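Local coordinates for protein putative polyketide synthase (Brevibacillus brevis, PDB 6HP2) that builds polyketides as a trans-AT multienzyme, probably in bacillaene biosynthesis, this chain being its O-methyltransferase domain, crystallised with S-adenosyl-L-homocysteine, at residues I170-S173 and F174-N178; P219-Q222 and E223-L227. One frame throughout, in Å; residues are numbered along the deposited sequence.

Interaction 1 of 2, residues I170-S173 and F174-N178; sequences IEVS and FHIRN. With SAH (S-adenosyl-L-homocysteine), chain B.
The imidazole of His175 has Glu171 O and a water at its edge, in the ring plane, and Phe174 CE1 against one face, 3.3 Å above the plane and offset toward the rim. His175 CD2 in turn lies over one face of the phenyl ring, toward its rim, and comes to 3.2 Å from Glu171 O at the imidazole edge. The phenyl ring of Phe174 meets the Glu171 backbone obliquely, and Tyr201 packs edge-to-face with it. One water joins the edge of the imidazole to Glu171: it is hydrogen-bonded to His175 NE2 at 2.9 Å and donates to both O and OE1 of Glu171. The other carboxylate oxygen, OE2, is held by Tyr286 and by Val47 N, which fixes the carboxylate and probably helps to place OE1 for the water.

This is the loop that follows the fourth strand of a class I, Rossmann-like methyltransferase, where the chain leaves the sheet across the cofactor site. Glu171 takes a left-handed backbone conformation (phi 54°), after which a short 3-10 turn closes through bonds from His175 N to Val172 O and from Ile176 N to Ser173 O, the latter 2.9 Å long.

Backbone and side chains of this turn line the S-adenosyl-L-homocysteine pocket. Ile170 O accepts from the ligand amino nitrogen N at 3.1 Å. In Val172, chi1 of 171° puts CG1 anti to the backbone N, where it touches Ile176 CD1 at 4.0 Å, and sets CG2 beside that N, where it meets the ribose 3.4 Å from O4' of the ligand. Ile176 continues this apolar wall along the adenine, its CG1 3.5 Å from the ligand N6, and His175 CB packs near C8 on the same base.

Interaction 2 of 2, residues P219-Q222 and E223-L227; sequences PTVQ and EWIEL
Pro219 lays its ring over one face of the Trp224 indole in a CH-pi contact, CB standing 3.9 Å from the centroid of the five-membered ring and 23° off its normal. Proline CG and CD extend the overlap toward NE1 and CE2, with Pro219 CD 3.7 Å from Trp224 NE1. The indole is held by more than the proline, since NE1 is hydrogen-bonded to Tyr201 O and the ring meets Phe289. The edge of the indole, at CD1, lies beside Thr220 O.

Next to this CH-pi contact a capping box begins helix 221-230. Thr220 is the N-cap: OG1 sits between its own backbone N and carbonyl carbon (chi1 65°) and accepts from Glu223 N at 3.0 Å. The extended side chain of Glu223 comes back past the threonine, so that Thr220 N donates to Glu223 OE1, also at 3.0 Å, from the anti side, somewhat out of the carboxylate plane.

Farther along, ordinary helical bonds take over, such as Ile225 N to Val221 O. Val221 and Ile225 lie side by side, CG1 and CD1 respectively 3.9 Å apart, and Ile225 continues onto helix 299-310. One turn on from Gln222, whose chain bends at chi2, Glu226 accepts a short hydrogen bond from the side-chain amide: Gln222 NE2 lies 2.6 Å from Glu226 OE2. That oxygen lies close to the amide plane, whereas the nitrogen approaches it from above the carboxylate plane, the two planes being 69° apart.

The reciprocal bonds of the box satisfy the first-turn N-H of Glu223 and tie the glutamate back to the N-cap residue preceding the helix, and a carboxylate placed at this end would probably be stabilised as the anion by the helix dipole.

How the interactions relate
Interaction 1 closes before interaction 2 opens along the chain, and their centres lie 14 Å apart, yet they touch: Ser173 OG packs against Trp224 CH2 at 3.9 Å. Tyr201 of strand 194-203 serves both, its ring meeting Phe174 and its carbonyl oxygen accepting from the indole. Helix 179-188 is likewise shared, with Leu182 against Ser173 and Ile176 and Phe183 against Trp224 and Leu227. The roles differ, since five residues of interaction 1 (Ile170, Glu171, Val172, His175 and Ile176) line the S-adenosyl-L-homocysteine pocket, whereas the Trp224 side chain is about 13 Å from the ligand. Interaction 2 thus packs behind the cofactor loop, on the far side of Ser173 from the ligand.

Interaction 1 of 2, residues I170-S173 and F174-N178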
loop_
_atom_site.group_PDB
_atom_site.type_symbol
_atom_site.label_atom_id
_atom_site.label_comp_id
_atom_site.label_asym_id
_atom_site.label_seq_id
_atom_site.Cartn_x
_atom_site.Cartn_y
_atom_site.Cartn_z
ATOM N N ILE A 170 0.813 -2.500 -1.412
ATOM C CA ILE A 170 0.755 -1.245 -0.672
ATOM C C ILE A 170 1.629 -0.192 -1.364
ATOM O O ILE A 170 2.849 -0.354 -1.413
ATOM C CB ILE A 170 1.241 -1.447 0.774
ATOM C CG1 ILE A 170 0.304 -2.410 1.507
ATOM C CG2 ILE A 170 1.314 -0.117 1.503
ATOM C CD1 ILE A 170 0.819 -2.863 2.855
ATOM N N GLU A 171 1.012 0.868 -1.908
ATOM C CA GLU A 171 1.714 1.948 -2.620
ATOM C C GLU A 171 2.598 1.411 -3.742
ATOM O O GLU A 171 3.731 1.856 -3.905
ATOM C CB GLU A 171 2.541 2.832 -1.673
ATOM C CG GLU A 171 1.722 3.663 -0.702
ATOM C CD GLU A 171 2.541 4.768 -0.063
ATOM O OE1 GLU A 171 3.637 5.066 -0.580
ATOM O OE2 GLU A 171 2.090 5.340 0.949
ATOM N N VAL A 172 2.093 0.446 -4.506
ATOM C CA VAL A 172 2.898 -0.142 -5.562
ATOM C C VAL A 172 2.442 -0.010 -7.014
ATOM O O VAL A 172 3.289 0.095 -7.898
ATOM C CB VAL A 172 3.057 -1.657 -5.313
ATOM C CG1 VAL A 172 3.706 -2.332 -6.510
ATOM C CG2 VAL A 172 3.855 -1.913 -4.045
ATOM N N SER A 173 1.141 0.018 -7.290
ATOM C CA SER A 173 0.756 0.005 -8.700
ATOM C C SER A 173 0.960 1.343 -9.400
ATOM O O SER A 173 1.114 1.339 -10.638
ATOM C CB SER A 173 -0.701 -0.469 -8.898
ATOM O OG SER A 173 -1.549 0.571 -8.761
ATOM N N PHE A 174 0.992 2.464 -8.668
ATOM C CA PHE A 174 1.228 3.740 -9.334
ATOM C C PHE A 174 2.660 3.869 -9.823
ATOM O O PHE A 174 2.944 4.775 -10.619
ATOM C CB PHE A 174 0.845 4.960 -8.462
ATOM C CG PHE A 174 1.640 5.151 -7.227
ATOM C CD1 PHE A 174 2.818 5.836 -7.263
ATOM C CD2 PHE A 174 1.187 4.687 -6.011
ATOM C CE1 PHE A 174 3.569 6.055 -6.110
ATOM C CE2 PHE A 174 1.935 4.928 -4.852
ATOM C CZ PHE A 174 3.127 5.589 -4.923
ATOM N N HIS A 175 3.557 2.975 -9.394
ATOM C CA HIS A 175 4.919 2.930 -9.956
ATOM C C HIS A 175 4.971 2.101 -11.256
ATOM O O HIS A 175 6.030 1.959 -11.868
ATOM C CB HIS A 175 5.924 2.299 -8.966
ATOM C CG HIS A 175 6.045 3.017 -7.668
ATOM N ND1 HIS A 175 6.751 4.186 -7.528
ATOM C CD2 HIS A 175 5.548 2.730 -6.443
ATOM C CE1 HIS A 175 6.664 4.607 -6.275
ATOM N NE2 HIS A 175 5.955 3.724 -5.591
ATOM N N ILE A 176 3.869 1.498 -11.651
ATOM C CA ILE A 176 3.850 0.490 -12.700
ATOM C C ILE A 176 3.071 1.029 -13.885
ATOM O O ILE A 176 1.848 1.254 -13.809
ATOM C CB ILE A 176 3.252 -0.838 -12.187
ATOM C CG1 ILE A 176 4.176 -1.406 -11.097
ATOM C CG2 ILE A 176 3.063 -1.812 -13.331
ATOM C CD1 ILE A 176 3.643 -2.738 -10.472
ATOM N N ARG A 177 3.762 1.166 -14.998
ATOM C CA ARG A 177 3.114 1.716 -16.193
ATOM C C ARG A 177 2.062 0.759 -16.795
ATOM O O ARG A 177 0.979 1.187 -17.228
ATOM C CB ARG A 177 4.183 2.054 -17.251
ATOM C CG ARG A 177 3.666 2.693 -18.528
ATOM C CD ARG A 177 4.809 3.278 -19.375
ATOM N NE ARG A 177 5.612 2.244 -20.024
ATOM C CZ ARG A 177 5.413 1.798 -21.265
ATOM N NH1 ARG A 177 4.432 2.293 -22.012
ATOM N NH2 ARG A 177 6.197 0.850 -21.762
ATOM N N ASN A 178 2.367 -0.525 -16.873
ATOM C CA ASN A 178 1.551 -1.476 -17.637
ATOM C C ASN A 178 0.538 -2.109 -16.694
ATOM O O ASN A 178 0.729 -3.212 -16.181
ATOM C CB ASN A 178 2.453 -2.488 -18.331
ATOM C CG ASN A 178 3.417 -1.810 -19.320
ATOM O OD1 ASN A 178 4.622 -1.885 -19.166
ATOM N ND2 ASN A 178 2.869 -1.098 -20.314
HETATM N N SAH B . 4.880 -2.268 -0.010
HETATM C CA SAH B . 6.138 -1.850 0.601
HETATM C CB SAH B . 6.990 -1.021 -0.352
HETATM C CG SAH B . 6.271 0.103 -1.075
HETATM S SD SAH B . 7.443 1.130 -2.010
HETATM C C SAH B . 5.808 -1.082 1.857
HETATM O O SAH B . 6.707 -0.643 2.574
HETATM O OXT SAH B . 4.633 -0.913 2.165
HETATM C "C5'" SAH B . 7.055 0.498 -3.659
HETATM C "C4'" SAH B . 7.535 -0.937 -3.859
HETATM O "O4'" SAH B . 7.052 -1.404 -5.138
HETATM C "C3'" SAH B . 9.093 -1.012 -3.991
HETATM O "O3'" SAH B . 9.467 -2.171 -3.231
HETATM C "C2'" SAH B . 9.384 -1.216 -5.476
HETATM O "O2'" SAH B . 10.543 -1.941 -5.762
HETATM C "C1'" SAH B . 8.107 -1.980 -5.895
HETATM N N9 SAH B . 7.784 -1.960 -7.319
HETATM C C8 SAH B . 7.574 -0.878 -8.127
HETATM N N7 SAH B . 7.361 -1.353 -9.358
HETATM C C5 SAH B . 7.373 -2.707 -9.324
HETATM C C6 SAH B . 7.217 -3.699 -10.285
HETATM N N6 SAH B . 6.927 -3.463 -11.563
HETATM N N1 SAH B . 7.277 -5.006 -9.899
HETATM C C2 SAH B . 7.594 -5.353 -8.599
HETATM N N3 SAH B . 7.779 -4.363 -7.668
HETATM C C4 SAH B . 7.714 -3.078 -8.037
HETATM O O HOH W 1 5.774 4.155 -2.767
#

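Interaction 2 of 2, residues P219-Q222 and E223-L227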
loop_
_atom_site.group_PDB
_atom_site.type_symbol
_atom_site.label_atom_id
_atom_site.label_comp_id
_atom_site.label_asym_id
_atom_site.label_seq_id
_atom_site.Cartn_x
_atom_site.Cartn_y
_atom_site.Cartn_z
ATOM N N PRO A 219 -4.332 6.173 -12.338
ATOM C CA PRO A 219 -5.570 6.114 -13.127
ATOM C C PRO A 219 -6.656 6.958 -12.511
ATOM O O PRO A 219 -6.693 7.162 -11.300
ATOM C CB PRO A 219 -5.962 4.614 -13.076
ATOM C CG PRO A 219 -4.672 3.900 -12.650
ATOM C CD PRO A 219 -3.989 4.850 -11.742
ATOM N N THR A 220 -7.545 7.457 -13.379
ATOM C CA THR A 220 -8.722 8.153 -12.929
ATOM C C THR A 220 -9.718 7.199 -12.274
ATOM O O THR A 220 -9.615 5.977 -12.365
ATOM C CB THR A 220 -9.419 8.819 -14.122
ATOM O OG1 THR A 220 -9.891 7.782 -14.996
ATOM C CG2 THR A 220 -8.457 9.734 -14.899
ATOM N N VAL A 221 -10.770 7.788 -11.703
ATOM C CA VAL A 221 -11.895 6.992 -11.188
ATOM C C VAL A 221 -12.398 6.031 -12.260
ATOM O O VAL A 221 -12.522 4.835 -12.040
ATOM C CB VAL A 221 -13.025 7.925 -10.721
ATOM C CG1 VAL A 221 -14.300 7.139 -10.426
ATOM C CG2 VAL A 221 -12.554 8.739 -9.503
ATOM N N GLN A 222 -12.730 6.560 -13.437
ATOM C CA GLN A 222 -13.305 5.740 -14.470
ATOM C C GLN A 222 -12.340 4.657 -14.923
ATOM O O GLN A 222 -12.761 3.532 -15.218
ATOM C CB GLN A 222 -13.748 6.632 -15.654
ATOM C CG GLN A 222 -14.503 5.853 -16.709
ATOM C CD GLN A 222 -15.833 5.244 -16.183
ATOM O OE1 GLN A 222 -16.507 5.811 -15.317
ATOM N NE2 GLN A 222 -16.189 4.072 -16.710
ATOM N N GLU A 223 -11.050 4.973 -15.005
ATOM C CA GLU A 223 -10.080 3.973 -15.427
ATOM C C GLU A 223 -9.954 2.859 -14.383
ATOM O O GLU A 223 -9.761 1.699 -14.738
ATOM C CB GLU A 223 -8.701 4.635 -15.718
ATOM C CG GLU A 223 -8.680 5.481 -16.946
ATOM C CD GLU A 223 -7.356 6.240 -17.139
ATOM O OE1 GLU A 223 -6.705 6.589 -16.135
ATOM O OE2 GLU A 223 -6.983 6.471 -18.297
ATOM N N TRP A 224 -10.056 3.188 -13.090
ATOM C CA TRP A 224 -9.991 2.164 -12.056
ATOM C C TRP A 224 -11.192 1.239 -12.110
ATOM O O TRP A 224 -11.059 0.012 -12.006
ATOM C CB TRP A 224 -9.921 2.834 -10.675
ATOM C CG TRP A 224 -8.553 3.095 -10.179
ATOM C CD1 TRP A 224 -7.971 4.294 -9.966
ATOM C CD2 TRP A 224 -7.639 2.115 -9.670
ATOM N NE1 TRP A 224 -6.728 4.129 -9.395
ATOM C CE2 TRP A 224 -6.498 2.797 -9.214
ATOM C CE3 TRP A 224 -7.675 0.717 -9.586
ATOM C CZ2 TRP A 224 -5.367 2.143 -8.698
ATOM C CZ3 TRP A 224 -6.538 0.059 -9.052
ATOM C CH2 TRP A 224 -5.424 0.784 -8.607
ATOM N N ILE A 225 -12.370 1.813 -12.333
ATOM C CA ILE A 225 -13.585 1.032 -12.483
ATOM C C ILE A 225 -13.417 -0.017 -13.572
ATOM O O ILE A 225 -13.730 -1.208 -13.389
ATOM C CB ILE A 225 -14.759 1.975 -12.792
ATOM C CG1 ILE A 225 -15.089 2.809 -11.553
ATOM C CG2 ILE A 225 -15.992 1.170 -13.381
ATOM C CD1 ILE A 225 -16.121 3.948 -11.863
ATOM N N GLU A 226 -12.974 0.425 -14.734
ATOM C CA GLU A 226 -12.831 -0.439 -15.902
ATOM C C GLU A 226 -11.635 -1.385 -15.820
ATOM O O GLU A 226 -11.720 -2.534 -16.289
ATOM C CB GLU A 226 -12.743 0.438 -17.142
ATOM C CG GLU A 226 -14.070 1.170 -17.423
ATOM C CD GLU A 226 -13.950 2.261 -18.511
ATOM O OE1 GLU A 226 -12.874 2.442 -19.135
ATOM O OE2 GLU A 226 -14.939 2.985 -18.673
ATOM N N LEU A 227 -10.528 -0.913 -15.256
ATOM C CA LEU A 227 -9.353 -1.755 -15.102
ATOM C C LEU A 227 -9.674 -2.948 -14.204
ATOM O O LEU A 227 -9.366 -4.096 -14.530
ATOM C CB LEU A 227 -8.204 -0.946 -14.508
ATOM C CG LEU A 227 -6.931 -1.706 -14.097
ATOM C CD1 LEU A 227 -6.300 -2.318 -15.342
ATOM C CD2 LEU A 227 -5.955 -0.772 -13.388
#